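Local coordinates for SspB protein (PDB 6JUF) that probably acts as a metal-dependent DNase in a phosphorothioation-sensing system that defends bacteria against phages, at residues T246-I252 against L300-P306; A231-A235 against A278-V282; L145-T149 against V173-T177. All coordinates share one frame; numbering follows the deposited sequence.

Contact 1: residues T246-I252 against L300-P306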
loop_
_atom_site.group_PDB
_atom_site.type_symbol
_atom_site.label_atom_id
_atom_site.label_comp_id
_atom_site.label_asym_id
_atom_site.label_seq_id
_atom_site.Cartn_x
_atom_site.Cartn_y
_atom_site.Cartn_z
ATOM N N THR B 246 22.247 10.816 -24.721
ATOM C CA THR B 246 22.225 12.052 -25.520
ATOM C C THR B 246 21.445 13.191 -24.913
ATOM O O THR B 246 20.443 12.979 -24.232
ATOM C CB THR B 246 21.799 11.828 -26.985
ATOM O OG1 THR B 246 21.931 13.067 -27.707
ATOM C CG2 THR B 246 20.396 11.319 -27.115
ATOM N N ARG B 247 21.897 14.399 -25.204
ATOM C CA ARG B 247 21.370 15.620 -24.617
ATOM C C ARG B 247 20.645 16.425 -25.713
ATOM O O ARG B 247 20.114 17.538 -25.484
ATOM C CB ARG B 247 22.566 16.420 -24.058
ATOM C CG ARG B 247 22.213 17.477 -23.036
ATOM C CD ARG B 247 23.416 18.334 -22.645
ATOM N NE ARG B 247 24.604 17.529 -22.341
ATOM C CZ ARG B 247 24.883 16.975 -21.153
ATOM N NH1 ARG B 247 24.062 17.124 -20.115
ATOM N NH2 ARG B 247 25.997 16.266 -21.003
ATOM N N ASN B 248 20.627 15.866 -26.903
ATOM C CA ASN B 248 20.225 16.594 -28.100
ATOM C C ASN B 248 19.121 15.878 -28.847
ATOM O O ASN B 248 18.751 14.739 -28.485
ATOM C CB ASN B 248 21.427 16.736 -29.045
ATOM C CG ASN B 248 22.576 17.538 -28.436
ATOM O OD1 ASN B 248 22.377 18.646 -27.920
ATOM N ND2 ASN B 248 23.792 16.980 -28.507
ATOM N N ALA B 249 18.620 16.489 -29.919
ATOM C CA ALA B 249 17.694 15.819 -30.828
ATOM C C ALA B 249 18.307 14.502 -31.236
ATOM O O ALA B 249 19.525 14.406 -31.413
ATOM C CB ALA B 249 17.446 16.653 -32.072
ATOM N N GLY B 250 17.469 13.492 -31.371
ATOM C CA GLY B 250 17.965 12.169 -31.754
ATOM C C GLY B 250 16.844 11.159 -31.907
ATOM O O GLY B 250 15.697 11.500 -32.224
ATOM N N SER B 251 17.203 9.892 -31.742
ATOM C CA SER B 251 16.249 8.804 -31.890
ATOM C C SER B 251 16.775 7.582 -31.169
ATOM O O SER B 251 17.972 7.485 -30.867
ATOM C CB SER B 251 16.003 8.482 -33.367
ATOM O OG SER B 251 17.189 7.948 -33.947
ATOM N N ILE B 252 15.871 6.660 -30.895
ATOM C CA ILE B 252 16.219 5.350 -30.343
ATOM C C ILE B 252 15.208 4.325 -30.861
ATOM O O ILE B 252 14.017 4.601 -30.942
ATOM C CB ILE B 252 16.194 5.361 -28.774
ATOM C CG1 ILE B 252 16.534 3.975 -28.211
ATOM C CG2 ILE B 252 14.865 5.856 -28.256
ATOM C CD1 ILE B 252 16.994 4.022 -26.744
ATOM N N LEU B 300 11.685 5.816 -32.102
ATOM C CA LEU B 300 11.170 7.055 -31.506
ATOM C C LEU B 300 12.141 8.194 -31.779
ATOM O O LEU B 300 13.351 8.093 -31.490
ATOM C CB LEU B 300 11.014 6.859 -30.002
ATOM C CG LEU B 300 10.755 8.090 -29.104
ATOM C CD1 LEU B 300 9.356 8.642 -29.370
ATOM C CD2 LEU B 300 10.934 7.693 -27.624
ATOM N N THR B 301 11.638 9.279 -32.385
ATOM C CA THR B 301 12.456 10.440 -32.625
ATOM C C THR B 301 12.047 11.580 -31.705
ATOM O O THR B 301 10.857 11.697 -31.325
ATOM C CB THR B 301 12.406 10.878 -34.090
ATOM O OG1 THR B 301 11.112 11.425 -34.398
ATOM C CG2 THR B 301 12.779 9.676 -34.988
ATOM N N PHE B 302 13.011 12.428 -31.378
ATOM C CA PHE B 302 12.752 13.623 -30.584
ATOM C C PHE B 302 13.559 14.820 -31.137
ATOM O O PHE B 302 14.758 14.658 -31.436
ATOM C CB PHE B 302 13.074 13.366 -29.060
ATOM C CG PHE B 302 14.277 12.429 -28.833
ATOM C CD1 PHE B 302 14.075 11.028 -28.801
ATOM C CD2 PHE B 302 15.578 12.925 -28.683
ATOM C CE1 PHE B 302 15.170 10.186 -28.644
ATOM C CE2 PHE B 302 16.655 12.042 -28.518
ATOM C CZ PHE B 302 16.439 10.683 -28.492
ATOM N N THR B 303 12.893 15.978 -31.302
ATOM C CA THR B 303 13.497 17.132 -32.042
ATOM C C THR B 303 14.302 18.002 -31.081
ATOM O O THR B 303 14.892 19.022 -31.485
ATOM C CB THR B 303 12.413 18.001 -32.689
ATOM O OG1 THR B 303 11.469 18.446 -31.675
ATOM C CG2 THR B 303 11.690 17.269 -33.813
ATOM N N SER B 304 14.308 17.619 -29.793
ATOM C CA SER B 304 15.151 18.301 -28.817
ATOM C C SER B 304 15.540 17.331 -27.740
ATOM O O SER B 304 15.192 16.146 -27.833
ATOM C CB SER B 304 14.482 19.577 -28.237
ATOM O OG SER B 304 13.327 19.270 -27.451
ATOM N N GLY B 305 16.326 17.779 -26.767
ATOM C CA GLY B 305 16.926 16.898 -25.757
ATOM C C GLY B 305 15.875 16.025 -25.096
ATOM O O GLY B 305 14.849 16.525 -24.622
ATOM N N PRO B 306 16.134 14.735 -24.984
ATOM C CA PRO B 306 15.074 13.858 -24.473
ATOM C C PRO B 306 14.801 13.953 -22.971
ATOM O O PRO B 306 13.676 13.590 -22.529
ATOM C CB PRO B 306 15.552 12.457 -24.840
ATOM C CG PRO B 306 17.048 12.605 -24.945
ATOM C CD PRO B 306 17.243 13.976 -25.564
#
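Phe302 and Gly250 carry this contact. The carbonyl O of Gly250 lies over the centre of the Phe302 ring, 3.6 Å above its plane. Gly250 has no side chain, so the ring fits close under its backbone, with CE2 3.3 Å from Gly250 N. The carbonyl O of Asn248 meets the ring at its edge, in plane, 3.4 Å from CE2. Thr246 CG2 also comes in near the ring plane, 4.1 Å from CE2. The opposite face of the ring is backed by Pro306 CB, offset toward the rim. Phe302 CG sits between its backbone N and carbonyl carbon (chi1 35°), which turns the ring in under the neighbouring strand.

Gly250 and Phe302 exchange two backbone bonds, Gly250 N to Phe302 O and Phe302 N to Gly250 O. Ile252 and Leu300 form a second such pair, and Ser251 and Thr301 between them are a non-hydrogen-bonded pair. This joins strand 250-253 to strand 298-302, the central strand of a three-stranded antiparallel sheet. The 1-3-2 strand order and the helices around it are consistent with a winged-helix-like fold.

Beyond the sheet, Thr246 OG1 accepts from Asn248 N at 3.2 Å, an ST turn that shapes the entering loop. Pro306 CD rests 3.4 Å from Asn248 O, just past the N-cap Gly305. Leu239 and Ala242 of helix 231-243 and Leu309 of helix 306-317 also touch Phe302.

Contact 2: residues A231-A235 against A278-V282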
loop_
_atom_site.group_PDB
_atom_site.type_symbol
_atom_site.label_atom_id
_atom_site.label_comp_id
_atom_site.label_asym_id
_atom_site.label_seq_id
_atom_site.Cartn_x
_atom_site.Cartn_y
_atom_site.Cartn_z
ATOM N N ALA B 231 0.495 4.948 -20.202
ATOM C CA ALA B 231 1.286 5.302 -21.400
ATOM C C ALA B 231 2.329 6.387 -21.178
ATOM O O ALA B 231 3.451 6.258 -21.675
ATOM C CB ALA B 231 0.337 5.714 -22.521
ATOM N N ARG B 232 1.991 7.443 -20.420
ATOM C CA ARG B 232 2.975 8.498 -20.195
ATOM C C ARG B 232 4.134 8.044 -19.286
ATOM O O ARG B 232 5.211 8.568 -19.356
ATOM C CB ARG B 232 2.318 9.779 -19.648
ATOM C CG ARG B 232 1.488 10.447 -20.778
ATOM C CD ARG B 232 0.896 11.784 -20.325
ATOM N NE ARG B 232 -0.216 11.565 -19.429
ATOM C CZ ARG B 232 -1.305 12.342 -19.316
ATOM N NH1 ARG B 232 -1.465 13.403 -20.088
ATOM N NH2 ARG B 232 -2.256 12.038 -18.445
ATOM N N ILE B 233 3.884 7.030 -18.423
ATOM C CA ILE B 233 5.033 6.493 -17.640
ATOM C C ILE B 233 6.007 5.700 -18.543
ATOM O O ILE B 233 7.228 5.858 -18.469
ATOM C CB ILE B 233 4.576 5.627 -16.431
ATOM C CG1 ILE B 233 3.737 6.414 -15.403
ATOM C CG2 ILE B 233 5.801 4.953 -15.760
ATOM C CD1 ILE B 233 4.454 7.589 -14.754
ATOM N N ILE B 234 5.429 4.909 -19.454
ATOM C CA ILE B 234 6.209 4.224 -20.508
ATOM C C ILE B 234 7.015 5.237 -21.340
ATOM O O ILE B 234 8.234 5.118 -21.508
ATOM C CB ILE B 234 5.323 3.326 -21.383
ATOM C CG1 ILE B 234 4.715 2.181 -20.524
ATOM C CG2 ILE B 234 6.135 2.738 -22.531
ATOM C CD1 ILE B 234 3.544 1.429 -21.194
ATOM N N ALA B 235 6.308 6.263 -21.861
ATOM C CA ALA B 235 6.982 7.261 -22.710
ATOM C C ALA B 235 8.086 8.036 -21.975
ATOM O O ALA B 235 9.187 8.256 -22.496
ATOM C CB ALA B 235 5.935 8.200 -23.316
ATOM N N ALA B 278 2.025 2.798 -26.576
ATOM C CA ALA B 278 2.120 3.913 -25.621
ATOM C C ALA B 278 2.759 5.129 -26.284
ATOM O O ALA B 278 2.292 6.262 -26.083
ATOM C CB ALA B 278 2.921 3.505 -24.398
ATOM N N LEU B 279 3.826 4.913 -27.071
ATOM C CA LEU B 279 4.528 6.040 -27.668
ATOM C C LEU B 279 3.634 6.702 -28.737
ATOM O O LEU B 279 3.712 7.901 -28.969
ATOM C CB LEU B 279 5.864 5.578 -28.264
ATOM C CG LEU B 279 6.927 5.104 -27.278
ATOM C CD1 LEU B 279 8.118 4.517 -28.027
ATOM C CD2 LEU B 279 7.327 6.195 -26.302
ATOM N N GLU B 280 2.785 5.903 -29.355
ATOM C CA GLU B 280 1.898 6.498 -30.388
ATOM C C GLU B 280 0.913 7.441 -29.745
ATOM O O GLU B 280 0.616 8.523 -30.254
ATOM C CB GLU B 280 1.157 5.394 -31.126
ATOM C CG GLU B 280 2.139 4.645 -32.030
ATOM C CD GLU B 280 1.505 3.763 -33.068
ATOM O OE1 GLU B 280 2.138 3.624 -34.118
ATOM O OE2 GLU B 280 0.393 3.226 -32.872
ATOM N N LYS B 281 0.326 6.988 -28.628
ATOM C CA LYS B 281 -0.623 7.814 -27.893
ATOM C C LYS B 281 0.002 9.102 -27.411
ATOM O O LYS B 281 -0.555 10.177 -27.573
ATOM C CB LYS B 281 -1.212 6.992 -26.731
ATOM C CG LYS B 281 -2.419 7.639 -26.094
ATOM C CD LYS B 281 -2.975 6.638 -25.115
ATOM C CE LYS B 281 -3.670 7.298 -23.937
ATOM N NZ LYS B 281 -4.167 6.144 -23.118
ATOM N N VAL B 282 1.239 9.018 -26.940
ATOM C CA VAL B 282 1.916 10.188 -26.397
ATOM C C VAL B 282 2.420 11.102 -27.494
ATOM O O VAL B 282 2.270 12.306 -27.395
ATOM C CB VAL B 282 2.990 9.760 -25.388
ATOM C CG1 VAL B 282 3.743 10.963 -24.828
ATOM C CG2 VAL B 282 2.337 9.034 -24.224
#
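Ala231, Ala235, Ala278 and Val282 make an apolar contact between two helices. No hydrogen bond crosses it. The short helical segments approach to 8.5 Å between axes and cross at -101°. Small side chains at the crossing go with this close approach. Ala231 and Ala278 meet directly, CB to CB at 3.9 Å, and their CA atoms lie only 4.5 Å apart.

Larger apolar groups pack around this pair. Ala278 CB nests against Ile234, nearest to CG2 at 3.8 Å. Val282 holds CG1 anti to its backbone N (chi1 179°), which turns the forked end of the side chain, both methyls, onto Ala235 CB. Val282 CG1 and CG2 each lie 3.8 Å from Ala235 CB. Leu279 starts off to one side, but its CD2 swings back to the backbone of Ala235, 3.8 Å from CA. Leu279 also touches Leu254 and Leu257 of helix 254-259.

Charged side chains take part only through their carbon chains. The Arg232 side chain crosses that of Val282 at about a right angle, and its CG lies 3.8 Å from Val282 CG2. The polar end of Arg232 turns to helix 306-317, where NE is hydrogen-bonded to Gln317. Lys281 lays CD against Ala231 CB at 4.3 Å, at the border of the apolar patch.

Helix 231-243 comes before the first strand of the sheet 250-253, 298-302, 289-293. Helix 272-285 comes before its last two strands. The steep crossing of these two helices is consistent with a winged-helix-like fold.

Contact 3: residues L145-T149 against V173-T177; sequences LADLT and VDCIT
Val173 and Leu145 bury the most surface in this contact, followed by Leu148. They join helices 145-159 and 166-180, consecutive helices linked by a short loop. In the sequence these come between strand 142-144 and strands 208-211 and 218-221, which is consistent with the helix-turn-helix part of a winged-helix-like unit. The short segments cross at 122° with 10.6 Å between axes, so larger side chains fill the gap.

Val173 is the wedge. Its CG1 is anti to the backbone N (chi1 171°), and its two methyls part between different partners. CG1 meets Leu145 CD2 at 3.7 Å, as the two side chains slide past each other in opposite directions. CG2 goes to Leu148 CG at 3.9 Å and to Thr149 OG1 at 3.6 Å.

Leu145 reaches farther along the second helix. Its CD2 lies 3.5 Å from Thr177 OG1, and its CD1 touches Asp174 OD1 at about a right angle between the side chains. Trp219 of strand 218-221 packs on both Leu145 and Thr177. The side chain of Asp174 is about 10 Å from that of Glu18, which is seen to bind magnesium in this protein; none is bound to this chain. Ala134 of helix 129-137 packs on Leu148, whose CD2 also meets Val173 CG2.

Both threonine hydroxyls in the contact are tied to their own helices. Thr177 OG1 donates to Val173 O at 2.9 Å. Thr149 OG1 donates to Leu145 O at 3.0 Å from above the carbonyl plane, while Thr149 N reaches the same oxygen from the opposite face.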
loop_
_atom_site.group_PDB
_atom_site.type_symbol
_atom_site.label_atom_id
_atom_site.label_comp_id
_atom_site.label_asym_id
_atom_site.label_seq_id
_atom_site.Cartn_x
_atom_site.Cartn_y
_atom_site.Cartn_z
ATOM N N LEU B 145 15.048 -19.462 -6.283
ATOM C CA LEU B 145 15.848 -18.436 -5.615
ATOM C C LEU B 145 17.354 -18.755 -5.685
ATOM O O LEU B 145 18.189 -17.849 -5.863
ATOM C CB LEU B 145 15.312 -18.161 -4.171
ATOM C CG LEU B 145 13.833 -17.687 -4.199
ATOM C CD1 LEU B 145 13.333 -17.238 -2.829
ATOM C CD2 LEU B 145 13.542 -16.589 -5.254
ATOM N N ALA B 146 17.701 -20.045 -5.579
ATOM C CA ALA B 146 19.112 -20.499 -5.731
ATOM C C ALA B 146 19.652 -20.134 -7.113
ATOM O O ALA B 146 20.805 -19.691 -7.253
ATOM C CB ALA B 146 19.228 -22.004 -5.446
ATOM N N ASP B 147 18.829 -20.361 -8.155
ATOM C CA ASP B 147 19.227 -20.024 -9.538
ATOM C C ASP B 147 19.522 -18.539 -9.729
ATOM O O ASP B 147 20.595 -18.162 -10.270
ATOM C CB ASP B 147 18.165 -20.368 -10.601
ATOM C CG ASP B 147 17.918 -21.873 -10.749
ATOM O OD1 ASP B 147 18.796 -22.730 -10.435
ATOM O OD2 ASP B 147 16.771 -22.137 -11.192
ATOM N N LEU B 148 18.630 -17.703 -9.195
ATOM C CA LEU B 148 18.856 -16.267 -9.273
ATOM C C LEU B 148 20.081 -15.813 -8.483
ATOM O O LEU B 148 20.882 -14.991 -8.930
ATOM C CB LEU B 148 17.611 -15.491 -8.864
ATOM C CG LEU B 148 17.736 -13.970 -9.002
ATOM C CD1 LEU B 148 18.045 -13.545 -10.447
ATOM C CD2 LEU B 148 16.442 -13.335 -8.518
ATOM N N THR B 149 20.223 -16.365 -7.278
ATOM C CA THR B 149 21.425 -16.091 -6.515
ATOM C C THR B 149 22.703 -16.411 -7.331
ATOM O O THR B 149 23.641 -15.597 -7.383
ATOM C CB THR B 149 21.411 -16.875 -5.178
ATOM O OG1 THR B 149 20.329 -16.370 -4.380
ATOM C CG2 THR B 149 22.770 -16.699 -4.428
ATOM N N VAL B 173 17.948 -11.516 -2.941
ATOM C CA VAL B 173 16.957 -12.293 -3.678
ATOM C C VAL B 173 15.727 -12.485 -2.871
ATOM O O VAL B 173 14.607 -12.386 -3.381
ATOM C CB VAL B 173 17.576 -13.616 -4.168
ATOM C CG1 VAL B 173 16.531 -14.548 -4.749
ATOM C CG2 VAL B 173 18.603 -13.308 -5.250
ATOM N N ASP B 174 15.901 -12.760 -1.589
ATOM C CA ASP B 174 14.757 -12.788 -0.647
ATOM C C ASP B 174 13.975 -11.487 -0.634
ATOM O O ASP B 174 12.733 -11.489 -0.691
ATOM C CB ASP B 174 15.214 -13.083 0.785
ATOM C CG ASP B 174 15.550 -14.541 0.988
ATOM O OD1 ASP B 174 15.133 -15.378 0.160
ATOM O OD2 ASP B 174 16.235 -14.875 1.960
ATOM N N CYS B 175 14.677 -10.368 -0.627
ATOM C CA CYS B 175 14.027 -9.035 -0.607
ATOM C C CYS B 175 13.296 -8.751 -1.906
ATOM O O CYS B 175 12.185 -8.182 -1.896
ATOM C CB CYS B 175 15.089 -7.966 -0.378
ATOM S SG CYS B 175 14.281 -6.372 0.072
ATOM N N ILE B 176 13.902 -9.123 -3.039
ATOM C CA ILE B 176 13.252 -8.928 -4.377
ATOM C C ILE B 176 11.906 -9.695 -4.383
ATOM O O ILE B 176 10.894 -9.163 -4.803
ATOM C CB ILE B 176 14.177 -9.475 -5.493
ATOM C CG1 ILE B 176 15.339 -8.519 -5.739
ATOM C CG2 ILE B 176 13.376 -9.662 -6.794
ATOM C CD1 ILE B 176 16.541 -9.071 -6.511
ATOM N N THR B 177 11.893 -10.920 -3.851
ATOM C CA THR B 177 10.653 -11.720 -3.821
ATOM C C THR B 177 9.584 -11.052 -2.941
ATOM O O THR B 177 8.451 -10.883 -3.386
ATOM C CB THR B 177 10.946 -13.118 -3.252
ATOM O OG1 THR B 177 12.068 -13.669 -3.967
ATOM C CG2 THR B 177 9.773 -14.057 -3.451
#

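Contact 3 closes in the chain before the other two open. Contacts 1 and 2 then alternate: 231-235, 246-252, 278-282, 300-306. Their centres are about 16 Å apart, consistent with one winged-helix-like unit. Helix 231-243 runs on to strand 250-253, and the two contacts touch where Leu300 CD2 packs on Leu279 CD2 at 4.1 Å. Contact 3 lies about 37 Å from contact 1 and about 31 Å from contact 2, centre to centre. Contact 1 sits across the chain's centre from it. Its helices pack beside a separate three-stranded sheet (142-144, 218-221, 208-211) with the same 1-3-2 strand order. The chain probably contains two similar units. Contact 3 alone approaches the magnesium-binding Glu18.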